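Local atomic coordinates of putative glycosyltransferase (GalT1) (Streptococcus parasanguinis, PDB entry 4PHR), a protein that probably acts as a glycosyltransferase, and in this chain, its GT-D-fold part, binds UDP in the presence of manganese. Residues V14-I17 with L18-L21; Y86-N89 with A90-F93; S116-I119 with S120-Y123; K129-S132 with E133-E137; H228-S231 with E232-Y236. One frame throughout, in Å; residues are numbered along the deposited sequence.

Interaction 1 of 5, residues V14-I17 with L18-L21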
# COMPACT_ATOMS: atom_id res chain seq x y z
N VAL A 14 -7.16 15.15 0.72
CA VAL A 14 -6.04 14.23 0.71
C VAL A 14 -4.76 14.99 0.40
O VAL A 14 -4.73 15.82 -0.51
CB VAL A 14 -6.26 13.15 -0.38
CG1 VAL A 14 -5.03 12.28 -0.55
CG2 VAL A 14 -7.48 12.30 -0.04
N LEU A 15 -3.70 14.71 1.15
CA LEU A 15 -2.36 15.22 0.83
C LEU A 15 -1.78 14.41 -0.32
O LEU A 15 -1.59 13.21 -0.18
CB LEU A 15 -1.43 15.06 2.03
CG LEU A 15 -1.71 15.89 3.28
CD1 LEU A 15 -0.87 15.34 4.42
CD2 LEU A 15 -1.40 17.36 3.03
N PRO A 16 -1.48 15.06 -1.45
CA PRO A 16 -0.95 14.26 -2.57
C PRO A 16 0.42 13.65 -2.23
O PRO A 16 1.04 14.05 -1.24
CB PRO A 16 -0.84 15.26 -3.71
CG PRO A 16 -0.80 16.60 -3.05
CD PRO A 16 -1.61 16.48 -1.79
N ILE A 17 0.86 12.71 -3.07
CA ILE A 17 2.08 11.94 -2.83
C ILE A 17 3.23 12.68 -2.14
O ILE A 17 3.70 12.26 -1.09
CB ILE A 17 2.60 11.29 -4.13
CG1 ILE A 17 1.60 10.26 -4.65
CG2 ILE A 17 3.94 10.63 -3.89
CD1 ILE A 17 1.89 9.80 -6.07
N LEU A 18 3.70 13.77 -2.74
CA LEU A 18 4.91 14.41 -2.21
C LEU A 18 4.68 15.05 -0.86
O LEU A 18 5.57 15.10 -0.02
CB LEU A 18 5.48 15.44 -3.19
CG LEU A 18 6.34 14.85 -4.31
CD1 LEU A 18 6.82 15.94 -5.24
CD2 LEU A 18 7.52 14.05 -3.74
N GLU A 19 3.46 15.55 -0.67
CA GLU A 19 3.09 16.16 0.60
C GLU A 19 2.92 15.09 1.67
O GLU A 19 3.31 15.29 2.83
CB GLU A 19 1.80 16.97 0.44
CG GLU A 19 1.85 18.00 -0.70
CD GLU A 19 3.01 18.98 -0.56
OE1 GLU A 19 3.54 19.41 -1.61
OE2 GLU A 19 3.38 19.32 0.58
N SER A 20 2.35 13.95 1.29
CA SER A 20 2.24 12.81 2.21
C SER A 20 3.61 12.36 2.68
O SER A 20 3.82 12.08 3.86
CB SER A 20 1.51 11.63 1.56
OG SER A 20 0.12 11.87 1.54
N LEU A 21 4.55 12.30 1.75
CA LEU A 21 5.90 11.86 2.08
C LEU A 21 6.59 12.84 3.03
O LEU A 21 7.31 12.42 3.95
CB LEU A 21 6.72 11.65 0.81
CG LEU A 21 6.28 10.40 0.03
CD1 LEU A 21 6.89 10.38 -1.37
CD2 LEU A 21 6.62 9.11 0.80

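Interaction 2 of 5, residues Y86-N89 with A90-F93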
# COMPACT_ATOMS: atom_id res chain seq x y z
N TYR A 86 -5.19 11.90 -13.81
CA TYR A 86 -5.17 10.47 -14.10
C TYR A 86 -5.72 10.15 -15.48
O TYR A 86 -6.52 10.91 -16.04
CB TYR A 86 -5.93 9.70 -13.02
CG TYR A 86 -5.49 10.05 -11.62
CD1 TYR A 86 -4.23 9.71 -11.16
CD2 TYR A 86 -6.34 10.75 -10.76
CE1 TYR A 86 -3.81 10.04 -9.89
CE2 TYR A 86 -5.92 11.09 -9.48
CZ TYR A 86 -4.66 10.73 -9.05
OH TYR A 86 -4.23 11.05 -7.78
N ASN A 87 -5.30 9.02 -16.03
CA ASN A 87 -5.78 8.63 -17.35
C ASN A 87 -7.26 8.24 -17.33
O ASN A 87 -7.87 8.02 -16.27
CB ASN A 87 -4.91 7.53 -17.97
CG ASN A 87 -4.91 6.25 -17.16
OD1 ASN A 87 -5.93 5.86 -16.61
ND2 ASN A 87 -3.77 5.58 -17.11
N GLN A 88 -7.84 8.19 -18.52
CA GLN A 88 -9.27 8.01 -18.65
C GLN A 88 -9.81 6.77 -17.93
O GLN A 88 -10.83 6.85 -17.24
CB GLN A 88 -9.65 7.97 -20.13
CG GLN A 88 -11.12 7.78 -20.39
CD GLN A 88 -11.45 7.87 -21.86
OE1 GLN A 88 -10.97 8.77 -22.56
NE2 GLN A 88 -12.26 6.94 -22.35
N ASN A 89 -9.14 5.63 -18.08
CA ASN A 89 -9.63 4.43 -17.41
C ASN A 89 -9.60 4.56 -15.89
O ASN A 89 -10.53 4.13 -15.20
CB ASN A 89 -8.94 3.15 -17.90
CG ASN A 89 -7.45 3.12 -17.58
OD1 ASN A 89 -6.99 3.74 -16.64
ND2 ASN A 89 -6.70 2.37 -18.38
N ALA A 90 -8.56 5.19 -15.36
CA ALA A 90 -8.46 5.42 -13.92
C ALA A 90 -9.54 6.39 -13.41
O ALA A 90 -10.14 6.16 -12.36
CB ALA A 90 -7.05 5.90 -13.53
N ARG A 91 -9.79 7.46 -14.16
CA ARG A 91 -10.81 8.43 -13.75
C ARG A 91 -12.18 7.76 -13.67
O ARG A 91 -12.93 7.96 -12.71
CB ARG A 91 -10.87 9.63 -14.71
CG ARG A 91 -9.58 10.43 -14.74
CD ARG A 91 -9.78 11.80 -15.38
NE ARG A 91 -10.41 11.73 -16.70
CZ ARG A 91 -9.75 11.77 -17.85
NH1 ARG A 91 -8.43 11.85 -17.87
NH2 ARG A 91 -10.43 11.74 -19.01
N HIS A 92 -12.49 6.95 -14.67
CA HIS A 92 -13.76 6.25 -14.69
C HIS A 92 -13.85 5.25 -13.54
O HIS A 92 -14.86 5.20 -12.83
CB HIS A 92 -13.97 5.54 -16.03
CG HIS A 92 -15.21 4.69 -16.08
ND1 HIS A 92 -16.48 5.22 -16.00
CD2 HIS A 92 -15.37 3.35 -16.20
CE1 HIS A 92 -17.36 4.25 -16.08
NE2 HIS A 92 -16.72 3.10 -16.20
N PHE A 93 -12.80 4.45 -13.36
CA PHE A 93 -12.81 3.48 -12.27
C PHE A 93 -13.09 4.15 -10.92
O PHE A 93 -13.93 3.70 -10.14
CB PHE A 93 -11.47 2.73 -12.19
CG PHE A 93 -11.38 1.84 -10.99
CD1 PHE A 93 -11.93 0.57 -11.02
CD2 PHE A 93 -10.81 2.31 -9.81
CE1 PHE A 93 -11.88 -0.24 -9.90
CE2 PHE A 93 -10.77 1.50 -8.69
CZ PHE A 93 -11.30 0.23 -8.73
O HOH W 1 -9.49 11.24 -21.80

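Interaction 3 of 5, residues S116-I119 with S120-Y123. With UDP (uridine-5'-diphosphate), chain B.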
# COMPACT_ATOMS: atom_id res chain seq x y z
N SER A 116 -2.20 10.17 1.09
CA SER A 116 -2.55 9.56 -0.18
C SER A 116 -2.25 8.07 -0.26
O SER A 116 -1.11 7.64 -0.09
CB SER A 116 -1.80 10.24 -1.32
OG SER A 116 -2.11 9.62 -2.56
N THR A 117 -3.27 7.28 -0.56
CA THR A 117 -3.11 5.86 -0.82
C THR A 117 -2.18 5.62 -2.00
O THR A 117 -1.57 4.55 -2.13
CB THR A 117 -4.50 5.24 -1.02
OG1 THR A 117 -5.14 5.24 0.25
CG2 THR A 117 -4.47 3.81 -1.59
N PHE A 118 -2.05 6.63 -2.86
CA PHE A 118 -1.20 6.51 -4.04
C PHE A 118 0.30 6.74 -3.78
O PHE A 118 1.09 6.81 -4.72
CB PHE A 118 -1.70 7.40 -5.19
CG PHE A 118 -3.11 7.11 -5.61
CD1 PHE A 118 -3.71 5.88 -5.35
CD2 PHE A 118 -3.85 8.08 -6.28
CE1 PHE A 118 -5.02 5.63 -5.75
CE2 PHE A 118 -5.16 7.83 -6.68
CZ PHE A 118 -5.74 6.60 -6.42
N ILE A 119 0.72 6.83 -2.52
CA ILE A 119 2.16 6.80 -2.27
C ILE A 119 2.78 5.50 -2.79
O ILE A 119 3.98 5.46 -3.08
CB ILE A 119 2.57 7.06 -0.79
CG1 ILE A 119 2.00 6.00 0.14
CG2 ILE A 119 2.19 8.46 -0.34
CD1 ILE A 119 2.70 5.97 1.49
N SER A 120 1.97 4.45 -2.93
CA SER A 120 2.46 3.18 -3.48
C SER A 120 2.27 3.11 -4.99
O SER A 120 2.71 2.16 -5.63
CB SER A 120 1.75 1.99 -2.83
OG SER A 120 0.36 2.03 -3.14
N ARG A 121 1.61 4.13 -5.55
CA ARG A 121 1.16 4.11 -6.95
C ARG A 121 1.56 5.40 -7.69
O ARG A 121 0.70 6.17 -8.13
CB ARG A 121 -0.36 3.91 -7.01
CG ARG A 121 -0.92 2.79 -6.12
CD ARG A 121 -0.36 1.42 -6.47
NE ARG A 121 -0.51 1.14 -7.89
CZ ARG A 121 -1.24 0.16 -8.40
NH1 ARG A 121 -1.89 -0.68 -7.60
NH2 ARG A 121 -1.30 0.01 -9.71
N PRO A 122 2.86 5.65 -7.83
CA PRO A 122 3.32 6.98 -8.25
C PRO A 122 3.57 7.13 -9.74
O PRO A 122 4.24 8.09 -10.12
CB PRO A 122 4.66 7.13 -7.50
CG PRO A 122 4.84 5.84 -6.69
CD PRO A 122 3.98 4.83 -7.35
N TYR A 123 3.07 6.23 -10.58
CA TYR A 123 3.47 6.27 -11.99
C TYR A 123 2.41 5.93 -13.03
O TYR A 123 2.05 6.77 -13.86
CB TYR A 123 4.71 5.37 -12.19
CG TYR A 123 5.19 5.28 -13.63
CD1 TYR A 123 5.91 6.32 -14.21
CD2 TYR A 123 4.93 4.15 -14.40
CE1 TYR A 123 6.34 6.24 -15.53
CE2 TYR A 123 5.35 4.07 -15.72
CZ TYR A 123 6.06 5.11 -16.27
OH TYR A 123 6.49 5.04 -17.58
N1 UDP B . -0.50 -9.52 -0.88
C2 UDP B . -0.02 -10.67 -0.29
N3 UDP B . -0.87 -11.47 0.43
C4 UDP B . -2.20 -11.14 0.57
C5 UDP B . -2.69 -9.98 -0.02
C6 UDP B . -1.84 -9.26 -0.86
O2 UDP B . 1.16 -11.00 -0.43
O4 UDP B . -2.91 -11.89 1.25
C1' UDP B . 0.45 -8.63 -1.57
C2' UDP B . 0.47 -8.60 -3.07
O2' UDP B . 1.22 -9.68 -3.59
C3' UDP B . 1.16 -7.27 -3.31
C4' UDP B . 0.65 -6.42 -2.16
O4' UDP B . 0.09 -7.32 -1.20
O3' UDP B . 2.55 -7.41 -3.18
C5' UDP B . -0.39 -5.40 -2.62
O5' UDP B . -0.88 -4.70 -1.48
PA UDP B . -2.02 -3.57 -1.59
O1A UDP B . -3.29 -4.20 -2.01
O2A UDP B . -2.04 -2.88 -0.27
O3A UDP B . -1.45 -2.65 -2.78
PB UDP B . -1.92 -1.22 -3.40
O1B UDP B . -2.56 -1.54 -4.71
O2B UDP B . -0.64 -0.48 -3.58
O3B UDP B . -2.88 -0.57 -2.46

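Interaction 4 of 5, residues K129-S132 with E133-E137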
# COMPACT_ATOMS: atom_id res chain seq x y z
N LYS A 129 3.84 11.86 -16.47
CA LYS A 129 4.73 11.03 -15.69
C LYS A 129 6.02 11.75 -15.30
O LYS A 129 6.89 11.18 -14.65
CB LYS A 129 5.02 9.71 -16.42
CG LYS A 129 3.82 8.76 -16.42
CD LYS A 129 3.91 7.72 -17.51
CE LYS A 129 3.04 6.51 -17.20
NZ LYS A 129 1.61 6.84 -17.04
N SER A 130 6.12 13.02 -15.68
CA SER A 130 7.30 13.82 -15.35
C SER A 130 7.69 13.84 -13.85
O SER A 130 8.87 13.74 -13.53
CB SER A 130 7.14 15.25 -15.89
OG SER A 130 6.78 15.24 -17.26
N PRO A 131 6.70 13.97 -12.94
CA PRO A 131 7.05 14.03 -11.52
C PRO A 131 7.43 12.69 -10.89
O PRO A 131 7.85 12.67 -9.73
CB PRO A 131 5.77 14.55 -10.86
CG PRO A 131 4.68 14.12 -11.78
CD PRO A 131 5.26 14.22 -13.16
N SER A 132 7.28 11.59 -11.62
CA SER A 132 7.47 10.27 -11.03
C SER A 132 8.88 10.05 -10.50
O SER A 132 9.07 9.43 -9.46
CB SER A 132 7.09 9.16 -12.01
OG SER A 132 5.70 9.19 -12.28
N GLU A 133 9.88 10.57 -11.21
CA GLU A 133 11.25 10.41 -10.75
C GLU A 133 11.41 11.04 -9.36
O GLU A 133 11.99 10.43 -8.47
CB GLU A 133 12.24 11.02 -11.74
CG GLU A 133 13.69 10.93 -11.27
CD GLU A 133 14.68 11.32 -12.35
OE1 GLU A 133 14.26 11.89 -13.38
OE2 GLU A 133 15.89 11.05 -12.17
N ALA A 134 10.89 12.25 -9.20
CA ALA A 134 10.91 12.91 -7.89
C ALA A 134 10.14 12.13 -6.82
O ALA A 134 10.56 12.08 -5.66
CB ALA A 134 10.38 14.33 -8.00
N TYR A 135 9.01 11.54 -7.20
CA TYR A 135 8.23 10.75 -6.24
C TYR A 135 9.06 9.57 -5.73
O TYR A 135 9.12 9.31 -4.53
CB TYR A 135 6.93 10.24 -6.86
CG TYR A 135 5.92 11.31 -7.25
CD1 TYR A 135 5.97 12.58 -6.69
CD2 TYR A 135 4.93 11.04 -8.19
CE1 TYR A 135 5.05 13.57 -7.05
CE2 TYR A 135 4.01 12.02 -8.56
CZ TYR A 135 4.07 13.27 -7.98
OH TYR A 135 3.15 14.24 -8.35
N PHE A 136 9.70 8.84 -6.65
CA PHE A 136 10.47 7.66 -6.25
C PHE A 136 11.71 8.03 -5.45
O PHE A 136 12.09 7.32 -4.53
CB PHE A 136 10.83 6.78 -7.45
CG PHE A 136 9.70 5.93 -7.94
CD1 PHE A 136 9.20 4.91 -7.14
CD2 PHE A 136 9.12 6.15 -9.18
CE1 PHE A 136 8.15 4.11 -7.58
CE2 PHE A 136 8.07 5.36 -9.62
CZ PHE A 136 7.58 4.34 -8.82
N GLU A 137 12.32 9.17 -5.79
CA GLU A 137 13.47 9.64 -5.03
C GLU A 137 13.06 9.98 -3.60
O GLU A 137 13.77 9.68 -2.65
CB GLU A 137 14.12 10.85 -5.71
CG GLU A 137 14.73 10.55 -7.07
CD GLU A 137 16.01 9.73 -6.99
OE1 GLU A 137 16.02 8.68 -6.32
OE2 GLU A 137 17.02 10.15 -7.61
O HOH W 2 10.54 14.32 -11.35
O HOH W 3 9.86 11.14 -13.90

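Interaction 5 of 5, residues H228-S231 with E232-Y236. With UDP (uridine-5'-diphosphate), chain B.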
# COMPACT_ATOMS: atom_id res chain seq x y z
N HIS A 228 1.75 -2.07 -3.62
CA HIS A 228 2.25 -2.43 -4.96
C HIS A 228 3.42 -1.58 -5.46
O HIS A 228 3.65 -1.48 -6.68
CB HIS A 228 1.09 -2.40 -5.97
CG HIS A 228 0.28 -3.66 -5.99
ND1 HIS A 228 -1.09 -3.67 -5.83
CD2 HIS A 228 0.64 -4.95 -6.20
CE1 HIS A 228 -1.53 -4.91 -5.93
NE2 HIS A 228 -0.50 -5.70 -6.16
N ILE A 229 4.17 -0.97 -4.55
CA ILE A 229 5.26 -0.09 -4.96
C ILE A 229 6.22 -0.76 -5.94
O ILE A 229 6.72 -0.12 -6.87
CB ILE A 229 6.04 0.49 -3.74
CG1 ILE A 229 7.01 1.57 -4.20
CG2 ILE A 229 6.74 -0.61 -2.95
CD1 ILE A 229 6.31 2.74 -4.86
N ASP A 230 6.48 -2.05 -5.77
CA ASP A 230 7.44 -2.71 -6.65
C ASP A 230 6.99 -2.74 -8.12
O ASP A 230 7.80 -2.52 -9.02
CB ASP A 230 7.74 -4.14 -6.20
CG ASP A 230 8.75 -4.82 -7.10
OD1 ASP A 230 9.97 -4.67 -6.86
OD2 ASP A 230 8.32 -5.50 -8.07
N SER A 231 5.72 -3.05 -8.35
CA SER A 231 5.20 -3.08 -9.72
C SER A 231 5.34 -1.71 -10.36
O SER A 231 5.75 -1.60 -11.52
CB SER A 231 3.71 -3.46 -9.74
OG SER A 231 3.52 -4.80 -9.31
N GLU A 232 4.97 -0.68 -9.61
CA GLU A 232 5.03 0.69 -10.11
C GLU A 232 6.47 1.08 -10.43
O GLU A 232 6.75 1.72 -11.46
CB GLU A 232 4.39 1.65 -9.11
CG GLU A 232 2.87 1.49 -9.03
CD GLU A 232 2.13 2.46 -9.94
OE1 GLU A 232 2.78 3.22 -10.68
OE2 GLU A 232 0.88 2.47 -9.90
N TYR A 233 7.41 0.69 -9.57
CA TYR A 233 8.80 1.00 -9.81
C TYR A 233 9.31 0.28 -11.06
O TYR A 233 10.04 0.86 -11.86
CB TYR A 233 9.66 0.67 -8.59
CG TYR A 233 11.08 1.18 -8.71
CD1 TYR A 233 11.34 2.54 -8.79
CD2 TYR A 233 12.16 0.30 -8.76
CE1 TYR A 233 12.64 3.02 -8.91
CE2 TYR A 233 13.46 0.77 -8.87
CZ TYR A 233 13.69 2.13 -8.94
OH TYR A 233 14.98 2.60 -9.06
N GLU A 234 8.94 -0.98 -11.23
CA GLU A 234 9.36 -1.73 -12.42
C GLU A 234 8.80 -1.08 -13.69
O GLU A 234 9.51 -0.93 -14.68
CB GLU A 234 8.89 -3.19 -12.34
CG GLU A 234 9.59 -4.01 -11.27
CD GLU A 234 10.81 -4.73 -11.77
OE1 GLU A 234 11.10 -4.64 -12.98
OE2 GLU A 234 11.47 -5.40 -10.96
N TRP A 235 7.53 -0.69 -13.65
CA TRP A 235 6.93 -0.02 -14.81
C TRP A 235 7.65 1.30 -15.11
O TRP A 235 7.93 1.62 -16.27
CB TRP A 235 5.44 0.22 -14.56
CG TRP A 235 4.60 -1.01 -14.62
CD1 TRP A 235 4.82 -2.12 -15.39
CD2 TRP A 235 3.39 -1.26 -13.89
NE1 TRP A 235 3.83 -3.04 -15.19
CE2 TRP A 235 2.94 -2.54 -14.27
CE3 TRP A 235 2.66 -0.54 -12.95
CZ2 TRP A 235 1.78 -3.11 -13.74
CZ3 TRP A 235 1.50 -1.10 -12.42
CH2 TRP A 235 1.08 -2.38 -12.83
N TYR A 236 7.94 2.06 -14.06
CA TYR A 236 8.67 3.31 -14.19
C TYR A 236 10.06 3.11 -14.81
O TYR A 236 10.47 3.85 -15.71
CB TYR A 236 8.76 4.00 -12.82
CG TYR A 236 9.86 5.02 -12.69
CD1 TYR A 236 11.06 4.71 -12.06
CD2 TYR A 236 9.71 6.30 -13.21
CE1 TYR A 236 12.07 5.64 -11.94
CE2 TYR A 236 10.72 7.24 -13.10
CZ TYR A 236 11.90 6.91 -12.46
OH TYR A 236 12.90 7.84 -12.35
N1 UDP B . -0.50 -9.52 -0.88
C2 UDP B . -0.02 -10.67 -0.29
N3 UDP B . -0.87 -11.47 0.43
C4 UDP B . -2.20 -11.14 0.57
C5 UDP B . -2.69 -9.98 -0.02
C6 UDP B . -1.84 -9.26 -0.86
O2 UDP B . 1.16 -11.00 -0.43
O4 UDP B . -2.91 -11.89 1.25
C1' UDP B . 0.45 -8.63 -1.57
C2' UDP B . 0.47 -8.60 -3.07
O2' UDP B . 1.22 -9.68 -3.59
C3' UDP B . 1.16 -7.27 -3.31
C4' UDP B . 0.65 -6.42 -2.16
O4' UDP B . 0.09 -7.32 -1.20
O3' UDP B . 2.55 -7.41 -3.18
C5' UDP B . -0.39 -5.40 -2.62
O5' UDP B . -0.88 -4.70 -1.48
PA UDP B . -2.02 -3.57 -1.59
O1A UDP B . -3.29 -4.20 -2.01
O2A UDP B . -2.04 -2.88 -0.27
O3A UDP B . -1.45 -2.65 -2.78
PB UDP B . -1.92 -1.22 -3.40
O1B UDP B . -2.56 -1.54 -4.71
O2B UDP B . -0.64 -0.48 -3.58
O3B UDP B . -2.88 -0.57 -2.46

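Interaction 1 of 5, residues V14-I17 with L18-L21
Ser20 OG stands over the flat carbonyl group of Leu15, donating to Leu15 O across 2.8 Å from 44° out of the carbonyl plane, and so not on a lone pair of the oxygen. The puckered pyrrolidine ring of Pro16 lies alongside the aliphatic part of Glu19, with Pro16 CG 3.8 Å from Glu19 CG and both side chains pointing the same way. The Glu19 chain bends at chi2, so that its methylene does the touching while the carboxylate swings away toward Lys22, to which OE1 makes a long, weak ion pair. Leu15 crosses Glu19 at about a right angle, its CB and CD2 resting near Glu19 CB.

This is the entry into helix 17-27, with Pro16 at the N-cap position. The first helical bonds run from Ser20 N to Pro16 O, 2.9 Å, and from Leu21 N to Ile17 O, 3.0 Å. The serine hydroxyl reaches one residue further back than the backbone does, because OG stands anti to its own carbonyl carbon (chi1 -77°) and leans over the turn. It is used twice, since Ser116 N of the neighbouring strand 115-116 donates to it, and a buried hydroxyl thereby joins the incoming loop to the edge of the three-stranded parallel sheet. One turn along, the Ile17 and Leu21 side chains run alongside each other, Ile17 CG2 lying 3.9 Å from Leu21 CD1. Leu21 then continues onto Ser138 and Leu139 of helix 132-140.

Interaction 2 of 5, residues Y86-N89 with A90-F93
Arg91 folds back over the start of helix 88-100 and grips the chain just ahead of it. Its NH1 donates to Tyr86 O, 2.8 Å away, although the bond is bent, with an N-H...O angle of 140°. A bend at chi3 brings the guanidinium round so that one face covers Gln88 CA, 3.8 Å from the plane and over its centre.

The close-packed part is the inner side of the turn, where Tyr86 and Ala90 are buried. Tyr86 CB touches Ala90 CB at 4.0 Å, and the tyrosine ring runs on into the interior, where its OH is bonded to Asp78 O. Asn87 occupies the N-cap, and its OD1 accepts a capping bond from Ala90 N, though the place of OD1 is less sure and the bond therefore doubtful in detail. Regular i to i+4 bonds follow, among them Arg91 N to Asn87 O at 2.9 Å and Phe93 N to Asn89 O at 2.9 Å.

The outer side is looser and solvated. Gln88 extends its chain fully beyond CG, and a water joins its OE1 to Arg91 NH2, 3.0 Å from each, lying in the guanidinium plane at its edge. A cation placed beside the first turn of a helix would be expected to feel an unfavourable dipole. Here the Tyr86 carbonyl and the bridging water offer it negative partial charge, which probably offsets that cost.

Interaction 3 of 5, residues S116-I119 with S120-Y123
A chi1 of 64° sets Ser120 OG between its own backbone N and carbonyl carbon, near Thr117 O (3.3 Å), while bends at chi2 and chi3 curl the Arg121 chain round toward the same diphosphate. The turn is a short 3-10 segment, 117-120, leaving the end of parallel strand 115-116, and it forms one wall of the UDP pocket. It begins with an ST turn in which Ser116 OG accepts from Phe118 N. It finishes with Arg121 N donating to Phe118 O at 2.9 Å; the donor stands far above the carbonyl plane, with a C=O...N angle of 107°, as suits so tight a turn.

Consecutive residues thus hand two different donors to the terminal phosphate. Ser120 OG donates to UDP O2B over 2.7 Å, and Arg121 NH1 donates to UDP O1B over 3.1 Å, with O1B at the edge of the guanidinium and in its plane. The other nitrogens of that group form salt bridges, NE with Glu232 OE2 and NH2 with Glu253 OE1, so three anionic partners fix its rotation. The two carboxylates probably temper the positive charge presented to the phosphate. Thr117 O also accepts from NH1 of Arg33, another UDP-binding residue, which ties the turn to strand 30-33.

Phe118 CB and Arg121 CB come to 4.2 Å of each other, and the ring of Phe118 meets Trp94 with planes at about 55°. Ile119 O is buried without a polar partner, and faces Pro122 CG at 3.7 Å.

Interaction 4 of 5, residues K129-S132 with E133-E137
This is a proline-aromatic CH-pi contact at the N-terminal end of helix 132-140, where a type I beta turn, Lys129 to Ser132, leads the chain from the loop into the helix. Pro131 and Tyr135 run side by side, one turn apart. The proline lies over a face of the tyrosine ring, its CB 4.0 Å from the centroid and 29° off the normal; the nearest ring atom to Pro131 CB is Tyr135 CZ, at 3.6 Å.

The same face also carries Pro131 O, 3.4 Å above the ring plane and displaced toward the rim. That oxygen meanwhile accepts from Tyr135 N at 3.0 Å, in the carbonyl plane. Phe136 N repeats the helical bond to Ser132 O, 2.9 Å away. On the inner side Ser132 OG reaches Pro122 O, and the Phe136 ring meets Tyr233 edge-to-face.

Two waters bridge the incoming loop to the backbone of the helix. Both donate to Ser130 O, each over 2.8 Å; one accepts from Ala134 N and the other from Glu133 N, at 2.7 Å for the latter. Glu133 N and Ala134 N thus each reach Ser130 O through one water, so a single carbonyl oxygen serves two N-H groups by way of solvent, while the face of Tyr135 meets both the CB and the O of one proline.

Interaction 5 of 5, residues H228-S231 with E232-Y236
Trp235 spreads its six-membered ring over Ser231 CB, 4.2 Å from the centroid and only 13° off the normal. The Ser231 carbonyl oxygen lies 3.1 Å above the indole plane, toward the rim, while it also accepts from Trp235 N at 2.9 Å. Ser231 OG turns elsewhere, bonded to Ala252 N.

On another side of the helix Asp230 and Glu234 run alongside, their carboxylate planes 57° apart. Asp230 OD2 and Glu234 OE2 come to 4.3 Å, a like-charge approach that their shared salt-bridge partner, Lys249, probably makes tolerable. Asp230 OD1 is also bonded to Gly159 N, and Glu234 OE2 to Asn162 ND2.

At the N-cap His228 serves the ligand with backbone and ring together: N donates to UDP O2B at 2.9 Å, and ND1 to UDP O1B at 2.8 Å, in the ring plane. One imidazole face covers UDP C5', and NE2 is hydrogen-bonded to His250 NE2. The N terminus of a helix thus faces a diphosphate, where its dipole may add to the binding.

Helix 229-238 follows strand 223-225, an outermost strand of the five-stranded parallel sheet. It packs against helix 132-140, Ile229 on Leu139 and Tyr236 on Ser132.

How the interactions relate
All five contacts are local, four at helix starts and one in a 3-10 turn, and they are met in series along the chain, so none nests in or crosses another. Interaction 1 opens helix 17-27 and interaction 2 opens helix 88-100; these two do not touch each other, but both border interaction 3, the loop after strand 115-116. Interaction 4 then starts helix 132-140, which touches both helix 17-27 and helix 229-238. Interaction 5, at the head of that last helix, joins interaction 3 at UDP. Residues 116-123 therefore touch all four other contacts and link the three-stranded sheet region to the helix following strand 223-225 of the five-stranded sheet.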